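Local coordinates for protein GTP pyrophosphokinase YjbM (Bacillus subtilis, PDB 5DEC) that synthesises the stringent-response alarmones (p)ppGpp by transferring pyrophosphate from ATP to GTP or GDP, working as a highly cooperative homotetramer, at residues E25-K30 with V130-Q135; G122-H127 with I149-M154. One frame throughout, in Å; residues are numbered along the deposited sequence.

Contact 1 of 2, residues E25-K30 with V130-Q135; sequences EELKVK and VLYPLQ
Tyr-132 reaches from strand 130-135 to helix 25-30 and gives its hydroxyl to the carboxylate of Glu-26, a short hydrogen bond of 2.5 Å from OH to OE1. The acceptor uses its anti lone pair, and OE1 lies in the plane of the phenol ring at its edge, while carboxylate and ring planes stand 75° apart. A chi1 of -173° swings the tyrosine ring toward the helix, and the length of the phenol brings OH to the extended Glu-26 chain. One water donates to OE1 of Glu-26 and accepts from N of Gln-135; a second lies between Glu-26 OE2 and Gln-135 O, and Gln-22 also bonds OE2. A long acidic side chain thus serves both the phenol and the strand backbone.

Leu-27 suits the apolar side: its branched end lies over one ring face, CD2 coming within 3.9 Å of Tyr-132 CE1. Lys-30 has the length to pass the ring edge, CE 3.4 Å from Tyr-132 OH, so that NZ reaches Asp-105 and Glu-26 of a second subunit. Further along the strand, CD1 of Leu-134 packs 3.6 Å from Glu-26 OE2.

The axes of segments 25-30 and 130-135 run at 108° to each other and approach to 11.0 Å. Phe-106 touches both Leu-27 and Tyr-132, and Val-145 of neighbouring strand 139-151 touches Leu-27.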
ATOM      1  N   GLU B  25       6.425   8.936  -5.632  1.00 23.84           N
ATOM      2  CA  GLU B  25       6.351   7.786  -4.714  1.00 24.29           C
ATOM      3  C   GLU B  25       7.513   7.759  -3.708  1.00 21.52           C
ATOM      4  O   GLU B  25       7.351   7.333  -2.540  1.00 22.35           O
ATOM      5  CB  GLU B  25       6.331   6.455  -5.483  1.00 30.01           C
ATOM      6  CG  GLU B  25       5.064   6.227  -6.308  1.00 34.69           C
ATOM      7  CD  GLU B  25       3.778   6.505  -5.530  1.00 38.06           C
ATOM      8  OE1 GLU B  25       3.610   6.001  -4.404  1.00 40.28           O
ATOM      9  OE2 GLU B  25       2.922   7.234  -6.057  1.00 49.37           O
ATOM     10  N   GLU B  26       8.700   8.153  -4.157  1.00 21.91           N
ATOM     11  CA  GLU B  26       9.852   8.168  -3.251  1.00 21.03           C
ATOM     12  C   GLU B  26       9.667   9.227  -2.173  1.00 24.84           C
ATOM     13  O   GLU B  26       9.888   8.968  -1.003  1.00 24.25           O
ATOM     14  CB  GLU B  26      11.150   8.398  -4.027  1.00 22.88           C
ATOM     15  CG  GLU B  26      11.510   7.184  -4.916  1.00 24.72           C
ATOM     16  CD  GLU B  26      12.855   7.290  -5.612  1.00 32.91           C
ATOM     17  OE1 GLU B  26      13.687   8.144  -5.217  1.00 29.20           O
ATOM     18  OE2 GLU B  26      13.077   6.504  -6.564  1.00 26.75           O
ATOM     19  N   LEU B  27       9.236  10.414  -2.575  1.00 22.41           N
ATOM     20  CA  LEU B  27       9.016  11.498  -1.632  1.00 24.26           C
ATOM     21  C   LEU B  27       7.849  11.223  -0.692  1.00 22.69           C
ATOM     22  O   LEU B  27       7.875  11.648   0.458  1.00 23.48           O
ATOM     23  CB  LEU B  27       8.804  12.810  -2.382  1.00 24.57           C
ATOM     24  CG  LEU B  27      10.102  13.436  -2.889  1.00 26.90           C
ATOM     25  CD1 LEU B  27       9.781  14.548  -3.885  1.00 25.11           C
ATOM     26  CD2 LEU B  27      10.932  13.975  -1.725  1.00 32.38           C
ATOM     27  N   LYS B  28       6.818  10.522  -1.163  1.00 22.94           N
ATOM     28  CA  LYS B  28       5.726  10.151  -0.252  1.00 24.97           C
ATOM     29  C   LYS B  28       6.210   9.301   0.909  1.00 30.46           C
ATOM     30  O   LYS B  28       5.874   9.568   2.063  1.00 24.49           O
ATOM     31  CB  LYS B  28       4.613   9.398  -0.998  1.00 22.33           C
ATOM     32  CG  LYS B  28       3.641  10.360  -1.682  1.00 34.23           C
ATOM     33  CD  LYS B  28       2.774   9.664  -2.723  1.00 42.99           C
ATOM     34  CE  LYS B  28       1.897   8.587  -2.141  1.00 50.11           C
ATOM     35  NZ  LYS B  28       1.016   8.065  -3.230  1.00 49.20           N
ATOM     36  N   VAL B  29       6.994   8.267   0.617  1.00 20.85           N
ATOM     37  CA  VAL B  29       7.452   7.395   1.687  1.00 14.87           C
ATOM     38  C   VAL B  29       8.396   8.140   2.633  1.00 19.43           C
ATOM     39  O   VAL B  29       8.372   7.938   3.864  1.00 23.24           O
ATOM     40  CB  VAL B  29       8.154   6.134   1.122  1.00 22.19           C
ATOM     41  CG1 VAL B  29       8.789   5.310   2.252  1.00 27.25           C
ATOM     42  CG2 VAL B  29       7.160   5.323   0.380  1.00 39.40           C
ATOM     43  N   LYS B  30       9.239   8.991   2.051  1.00 23.46           N
ATOM     44  CA  LYS B  30      10.149   9.807   2.855  1.00 23.83           C
ATOM     45  C   LYS B  30       9.374  10.710   3.812  1.00 24.99           C
ATOM     46  O   LYS B  30       9.598  10.694   5.007  1.00 24.38           O
ATOM     47  CB  LYS B  30      11.054  10.645   1.949  1.00 20.70           C
ATOM     48  CG  LYS B  30      12.228   9.825   1.327  1.00 27.40           C
ATOM     49  CD  LYS B  30      12.883  10.587   0.187  1.00 23.85           C
ATOM     50  CE  LYS B  30      14.099   9.836  -0.409  1.00 25.83           C
ATOM     51  NZ  LYS B  30      15.229   9.845   0.549  1.00 31.58           N
ATOM     52  N   VAL B 130      11.021  21.696  -5.050  1.00 31.63           N
ATOM     53  CA  VAL B 130      12.325  21.079  -4.838  1.00 32.07           C
ATOM     54  C   VAL B 130      12.847  20.467  -6.120  1.00 34.61           C
ATOM     55  O   VAL B 130      12.075  20.095  -7.014  1.00 33.17           O
ATOM     56  CB  VAL B 130      12.295  19.956  -3.749  1.00 27.78           C
ATOM     57  CG1 VAL B 130      11.750  20.468  -2.424  1.00 22.92           C
ATOM     58  CG2 VAL B 130      11.484  18.763  -4.222  1.00 25.11           C
ATOM     59  N   LEU B 131      14.168  20.352  -6.204  1.00 29.79           N
ATOM     60  CA  LEU B 131      14.780  19.643  -7.306  1.00 29.24           C
ATOM     61  C   LEU B 131      15.236  18.280  -6.782  1.00 30.97           C
ATOM     62  O   LEU B 131      16.150  18.198  -5.954  1.00 30.85           O
ATOM     63  CB  LEU B 131      15.946  20.455  -7.879  1.00 33.85           C
ATOM     64  CG  LEU B 131      16.518  19.982  -9.216  1.00 37.66           C
ATOM     65  CD1 LEU B 131      15.453  20.083 -10.290  1.00 36.54           C
ATOM     66  CD2 LEU B 131      17.766  20.809  -9.606  1.00 34.35           C
ATOM     67  N   TYR B 132      14.580  17.216  -7.245  1.00 28.05           N
ATOM     68  CA  TYR B 132      14.802  15.873  -6.703  1.00 25.43           C
ATOM     69  C   TYR B 132      15.703  15.066  -7.648  1.00 33.79           C
ATOM     70  O   TYR B 132      15.329  14.845  -8.809  1.00 28.57           O
ATOM     71  CB  TYR B 132      13.455  15.137  -6.494  1.00 24.61           C
ATOM     72  CG  TYR B 132      13.599  13.802  -5.783  1.00 28.66           C
ATOM     73  CD1 TYR B 132      13.832  13.753  -4.419  1.00 34.46           C
ATOM     74  CD2 TYR B 132      13.516  12.600  -6.477  1.00 22.64           C
ATOM     75  CE1 TYR B 132      13.975  12.548  -3.753  1.00 33.86           C
ATOM     76  CE2 TYR B 132      13.665  11.383  -5.823  1.00 28.91           C
ATOM     77  CZ  TYR B 132      13.897  11.369  -4.453  1.00 35.68           C
ATOM     78  OH  TYR B 132      14.052  10.184  -3.764  1.00 30.45           O
ATOM     79  N   PRO B 133      16.881  14.624  -7.150  1.00 36.07           N
ATOM     80  CA  PRO B 133      17.882  13.884  -7.937  1.00 34.55           C
ATOM     81  C   PRO B 133      17.522  12.409  -8.066  1.00 33.14           C
ATOM     82  O   PRO B 133      18.084  11.553  -7.375  1.00 37.18           O
ATOM     83  CB  PRO B 133      19.164  14.060  -7.127  1.00 36.48           C
ATOM     84  CG  PRO B 133      18.668  14.120  -5.703  1.00 42.75           C
ATOM     85  CD  PRO B 133      17.336  14.854  -5.765  1.00 30.56           C
ATOM     86  N   LEU B 134      16.584  12.125  -8.962  1.00 28.19           N
ATOM     87  CA  LEU B 134      16.088  10.773  -9.185  1.00 32.54           C
ATOM     88  C   LEU B 134      17.133   9.853  -9.830  1.00 33.78           C
ATOM     89  O   LEU B 134      17.722  10.187 -10.866  1.00 33.08           O
ATOM     90  CB  LEU B 134      14.831  10.842 -10.054  1.00 35.07           C
ATOM     91  CG  LEU B 134      14.096   9.542 -10.328  1.00 34.18           C
ATOM     92  CD1 LEU B 134      13.440   9.023  -9.066  1.00 28.51           C
ATOM     93  CD2 LEU B 134      13.058   9.795 -11.401  1.00 35.65           C
ATOM     94  N   GLN B 135      17.381   8.708  -9.196  1.00 32.02           N
ATOM     95  CA  GLN B 135      18.259   7.689  -9.753  1.00 36.23           C
ATOM     96  C   GLN B 135      17.475   6.849 -10.749  1.00 40.64           C
ATOM     97  O   GLN B 135      16.468   6.244 -10.387  1.00 44.32           O
ATOM     98  CB  GLN B 135      18.842   6.798  -8.644  1.00 33.64           C
ATOM     99  CG  GLN B 135      19.500   7.584  -7.529  1.00 35.63           C
ATOM    100  CD  GLN B 135      20.606   8.463  -8.039  1.00 34.12           C
ATOM    101  OE1 GLN B 135      21.616   7.972  -8.526  1.00 35.74           O
ATOM    102  NE2 GLN B 135      20.415   9.780  -7.954  1.00 37.78           N
TER
HETATM  103  O   HOH W   1      16.185   7.998  -6.568  1.00 33.68           O
HETATM  104  O   HOH W   2      15.119   5.603  -7.986  1.00 36.53           O

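Contact 2 of 2, residues G122-H127 with I149-M154; sequences GYRSYH and IRTLAM
The open end of the beta hairpin formed by strands 126-136 and 139-151 is closed by Tyr-126 and Ile-149, an antiparallel hydrogen-bonded pair. Tyr-126 N donates to Ile-149 O at 3.0 Å, and Ile-149 N returns a bond to Tyr-126 O at 2.7 Å. Their side chains lie side by side on one face of the sheet, the terminal CD1 of Ile-149 resting 3.7 Å from Tyr-126 CD2; helix 90-102 packs there through Lys-97.

Thr-151, N-cap of helix 152-167, forms a capping box with Met-154: its OG1 accepts from Met-154 N at 3.2 Å, and its N gives a weak bond to Met-154 SD at 3.3 Å. Thr-151 OG1 and Arg-124 NH2 share Asp-191 of helix 174-202.

Tyr-123 OH hydrogen-bonds to NE2 of the product-binding His-127 at 2.7 Å, in the imidazole plane. Arg-150, extended from CG to NE, brings its guanidinium edge to Ser-125 OG and its NH1 to Asn-155, while Gln-148 bonds that serine hydroxyl. Unbranched Met-154 suits the first helical turn: its CG, beside the backbone N (chi1 -68°), lies 3.2 Å above the Arg-124 guanidinium, offset toward the rim, and the chi3 bend turns its CE to within 3.3 Å of Ser-125 CA.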
ATOM      1  N   GLY B 122      -9.553  33.879  -0.731  1.00 59.28           N
ATOM      2  CA  GLY B 122      -9.303  33.199   0.526  1.00 52.73           C
ATOM      3  C   GLY B 122      -8.384  31.989   0.496  1.00 47.21           C
ATOM      4  O   GLY B 122      -8.306  31.265   1.490  1.00 42.92           O
ATOM      5  N   TYR B 123      -7.689  31.763  -0.619  1.00 48.94           N
ATOM      6  CA  TYR B 123      -6.767  30.619  -0.732  1.00 48.18           C
ATOM      7  C   TYR B 123      -5.644  30.766   0.270  1.00 45.52           C
ATOM      8  O   TYR B 123      -4.996  31.805   0.333  1.00 41.00           O
ATOM      9  CB  TYR B 123      -6.183  30.494  -2.148  1.00 44.03           C
ATOM     10  CG  TYR B 123      -5.192  29.350  -2.341  1.00 43.22           C
ATOM     11  CD1 TYR B 123      -5.629  28.035  -2.513  1.00 45.76           C
ATOM     12  CD2 TYR B 123      -3.818  29.591  -2.361  1.00 46.80           C
ATOM     13  CE1 TYR B 123      -4.719  26.986  -2.688  1.00 40.56           C
ATOM     14  CE2 TYR B 123      -2.903  28.556  -2.542  1.00 47.40           C
ATOM     15  CZ  TYR B 123      -3.362  27.257  -2.708  1.00 47.56           C
ATOM     16  OH  TYR B 123      -2.459  26.231  -2.889  1.00 43.58           O
ATOM     17  N   ARG B 124      -5.450  29.732   1.079  1.00 41.33           N
ATOM     18  CA  ARG B 124      -4.370  29.691   2.056  1.00 43.76           C
ATOM     19  C   ARG B 124      -3.527  28.420   1.840  1.00 45.81           C
ATOM     20  O   ARG B 124      -4.077  27.309   1.867  1.00 32.78           O
ATOM     21  CB  ARG B 124      -4.991  29.724   3.445  1.00 51.12           C
ATOM     22  CG  ARG B 124      -5.759  31.015   3.708  1.00 57.15           C
ATOM     23  CD  ARG B 124      -6.789  30.834   4.825  1.00 59.72           C
ATOM     24  NE  ARG B 124      -6.217  30.401   6.088  1.00 51.05           N
ATOM     25  CZ  ARG B 124      -6.671  29.365   6.791  1.00 53.08           C
ATOM     26  NH1 ARG B 124      -7.686  28.634   6.333  1.00 45.84           N
ATOM     27  NH2 ARG B 124      -6.092  29.043   7.938  1.00 53.17           N
ATOM     28  N   SER B 125      -2.210  28.583   1.657  1.00 43.09           N
ATOM     29  CA  SER B 125      -1.283  27.458   1.431  1.00 40.73           C
ATOM     30  C   SER B 125       0.166  27.944   1.358  1.00 46.03           C
ATOM     31  O   SER B 125       0.436  29.050   0.891  1.00 46.12           O
ATOM     32  CB  SER B 125      -1.639  26.695   0.145  1.00 39.71           C
ATOM     33  OG  SER B 125      -0.856  25.520  -0.023  1.00 35.89           O
ATOM     34  N   TYR B 126       1.101  27.138   1.851  1.00 40.69           N
ATOM     35  CA  TYR B 126       2.507  27.443   1.617  1.00 31.44           C
ATOM     36  C   TYR B 126       3.061  26.552   0.511  1.00 34.55           C
ATOM     37  O   TYR B 126       2.882  25.336   0.556  1.00 31.86           O
ATOM     38  CB  TYR B 126       3.318  27.255   2.887  1.00 34.14           C
ATOM     39  CG  TYR B 126       4.797  27.467   2.687  1.00 41.51           C
ATOM     40  CD1 TYR B 126       5.349  28.737   2.755  1.00 45.27           C
ATOM     41  CD2 TYR B 126       5.646  26.390   2.425  1.00 48.45           C
ATOM     42  CE1 TYR B 126       6.704  28.933   2.577  1.00 50.59           C
ATOM     43  CE2 TYR B 126       6.998  26.579   2.242  1.00 48.32           C
ATOM     44  CZ  TYR B 126       7.521  27.851   2.321  1.00 53.66           C
ATOM     45  OH  TYR B 126       8.870  28.041   2.149  1.00 65.59           O
ATOM     46  N   HIS B 127       3.760  27.138  -0.457  1.00 32.09           N
ATOM     47  CA  HIS B 127       4.326  26.353  -1.542  1.00 33.85           C
ATOM     48  C   HIS B 127       5.843  26.377  -1.521  1.00 33.81           C
ATOM     49  O   HIS B 127       6.464  27.416  -1.265  1.00 32.74           O
ATOM     50  CB  HIS B 127       3.866  26.868  -2.913  1.00 40.77           C
ATOM     51  CG  HIS B 127       2.394  26.809  -3.139  1.00 41.01           C
ATOM     52  ND1 HIS B 127       1.836  26.859  -4.398  1.00 41.94           N
ATOM     53  CD2 HIS B 127       1.350  26.678  -2.277  1.00 42.23           C
ATOM     54  CE1 HIS B 127       0.521  26.786  -4.304  1.00 46.15           C
ATOM     55  NE2 HIS B 127       0.203  26.673  -3.022  1.00 34.90           N
ATOM     56  N   ILE B 149       2.255  22.946   1.761  1.00 22.72           N
ATOM     57  CA  ILE B 149       2.021  22.642   3.162  1.00 21.60           C
ATOM     58  C   ILE B 149       0.755  23.416   3.597  1.00 24.01           C
ATOM     59  O   ILE B 149       0.673  24.616   3.382  1.00 26.26           O
ATOM     60  CB  ILE B 149       3.222  23.031   4.021  1.00 24.55           C
ATOM     61  CG1 ILE B 149       4.532  22.606   3.317  1.00 29.48           C
ATOM     62  CG2 ILE B 149       3.108  22.421   5.448  1.00 23.90           C
ATOM     63  CD1 ILE B 149       5.770  23.086   4.051  1.00 34.33           C
ATOM     64  N   ARG B 150      -0.210  22.720   4.188  1.00 23.77           N
ATOM     65  CA  ARG B 150      -1.518  23.300   4.499  1.00 29.81           C
ATOM     66  C   ARG B 150      -2.020  22.793   5.821  1.00 25.49           C
ATOM     67  O   ARG B 150      -1.740  21.660   6.175  1.00 27.28           O
ATOM     68  CB  ARG B 150      -2.557  22.915   3.434  1.00 30.99           C
ATOM     69  CG  ARG B 150      -2.244  23.292   2.008  1.00 33.23           C
ATOM     70  CD  ARG B 150      -3.261  22.641   1.089  1.00 30.72           C
ATOM     71  NE  ARG B 150      -3.234  23.191  -0.257  1.00 36.25           N
ATOM     72  CZ  ARG B 150      -4.053  22.810  -1.225  1.00 30.62           C
ATOM     73  NH1 ARG B 150      -4.966  21.878  -0.986  1.00 23.94           N
ATOM     74  NH2 ARG B 150      -3.981  23.381  -2.418  1.00 36.24           N
ATOM     75  N   THR B 151      -2.812  23.587   6.539  1.00 23.68           N
ATOM     76  CA  THR B 151      -3.566  22.995   7.638  1.00 27.95           C
ATOM     77  C   THR B 151      -4.696  22.174   7.048  1.00 22.88           C
ATOM     78  O   THR B 151      -5.015  22.309   5.864  1.00 23.48           O
ATOM     79  CB  THR B 151      -4.160  24.033   8.626  1.00 27.81           C
ATOM     80  OG1 THR B 151      -5.047  24.904   7.916  1.00 28.37           O
ATOM     81  CG2 THR B 151      -3.056  24.877   9.278  1.00 25.17           C
ATOM     82  N   LEU B 152      -5.288  21.323   7.879  1.00 18.41           N
ATOM     83  CA  LEU B 152      -6.444  20.534   7.498  1.00 20.75           C
ATOM     84  C   LEU B 152      -7.584  21.420   6.971  1.00 26.38           C
ATOM     85  O   LEU B 152      -8.226  21.094   5.969  1.00 24.65           O
ATOM     86  CB  LEU B 152      -6.925  19.699   8.695  1.00 17.13           C
ATOM     87  CG  LEU B 152      -5.951  18.625   9.221  1.00 30.96           C
ATOM     88  CD1 LEU B 152      -6.396  18.028  10.571  1.00 31.86           C
ATOM     89  CD2 LEU B 152      -5.776  17.529   8.191  1.00 28.00           C
ATOM     90  N   ALA B 153      -7.839  22.525   7.665  1.00 22.80           N
ATOM     91  CA  ALA B 153      -8.928  23.425   7.317  1.00 25.01           C
ATOM     92  C   ALA B 153      -8.668  24.159   6.000  1.00 23.60           C
ATOM     93  O   ALA B 153      -9.571  24.310   5.178  1.00 23.06           O
ATOM     94  CB  ALA B 153      -9.157  24.423   8.452  1.00 27.71           C
ATOM     95  N   MET B 154      -7.429  24.623   5.808  1.00 24.76           N
ATOM     96  CA  MET B 154      -6.980  25.178   4.522  1.00 23.85           C
ATOM     97  C   MET B 154      -7.162  24.170   3.390  1.00 21.33           C
ATOM     98  O   MET B 154      -7.579  24.516   2.285  1.00 20.81           O
ATOM     99  CB  MET B 154      -5.493  25.549   4.593  1.00 29.23           C
ATOM    100  CG  MET B 154      -5.168  26.703   5.507  1.00 38.73           C
ATOM    101  SD  MET B 154      -3.410  26.751   5.948  1.00 49.62           S
ATOM    102  CE  MET B 154      -2.571  26.736   4.436  1.00 43.35           C
TER
HETATM  103  O   HOH W   3      -6.724  27.231   1.664  1.00 32.43           O

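Overall arrangement
Strand 126-136 connects the two contacts: contact 2 holds its beginning and contact 1 its later part, with centres about 22 Å apart. Both therefore bear on the same mixed sheet, contact 1 through the N-terminal helix 11-38 and contact 2 through the partner strand 139-151. Contact 2 contains the product-binding His-127. Contact 1 includes Lys-28, Val-29 and Lys-30 of the allosteric alarmone site, shared between neighbouring subunits; its Leu-27 side chain is about 9 Å from that of Glu-146, the inferred proton acceptor. Contact 2 adjoins the allosteric site as well, since Arg-150 is hydrogen-bonded to Asn-155, another of the residues that bind the activator.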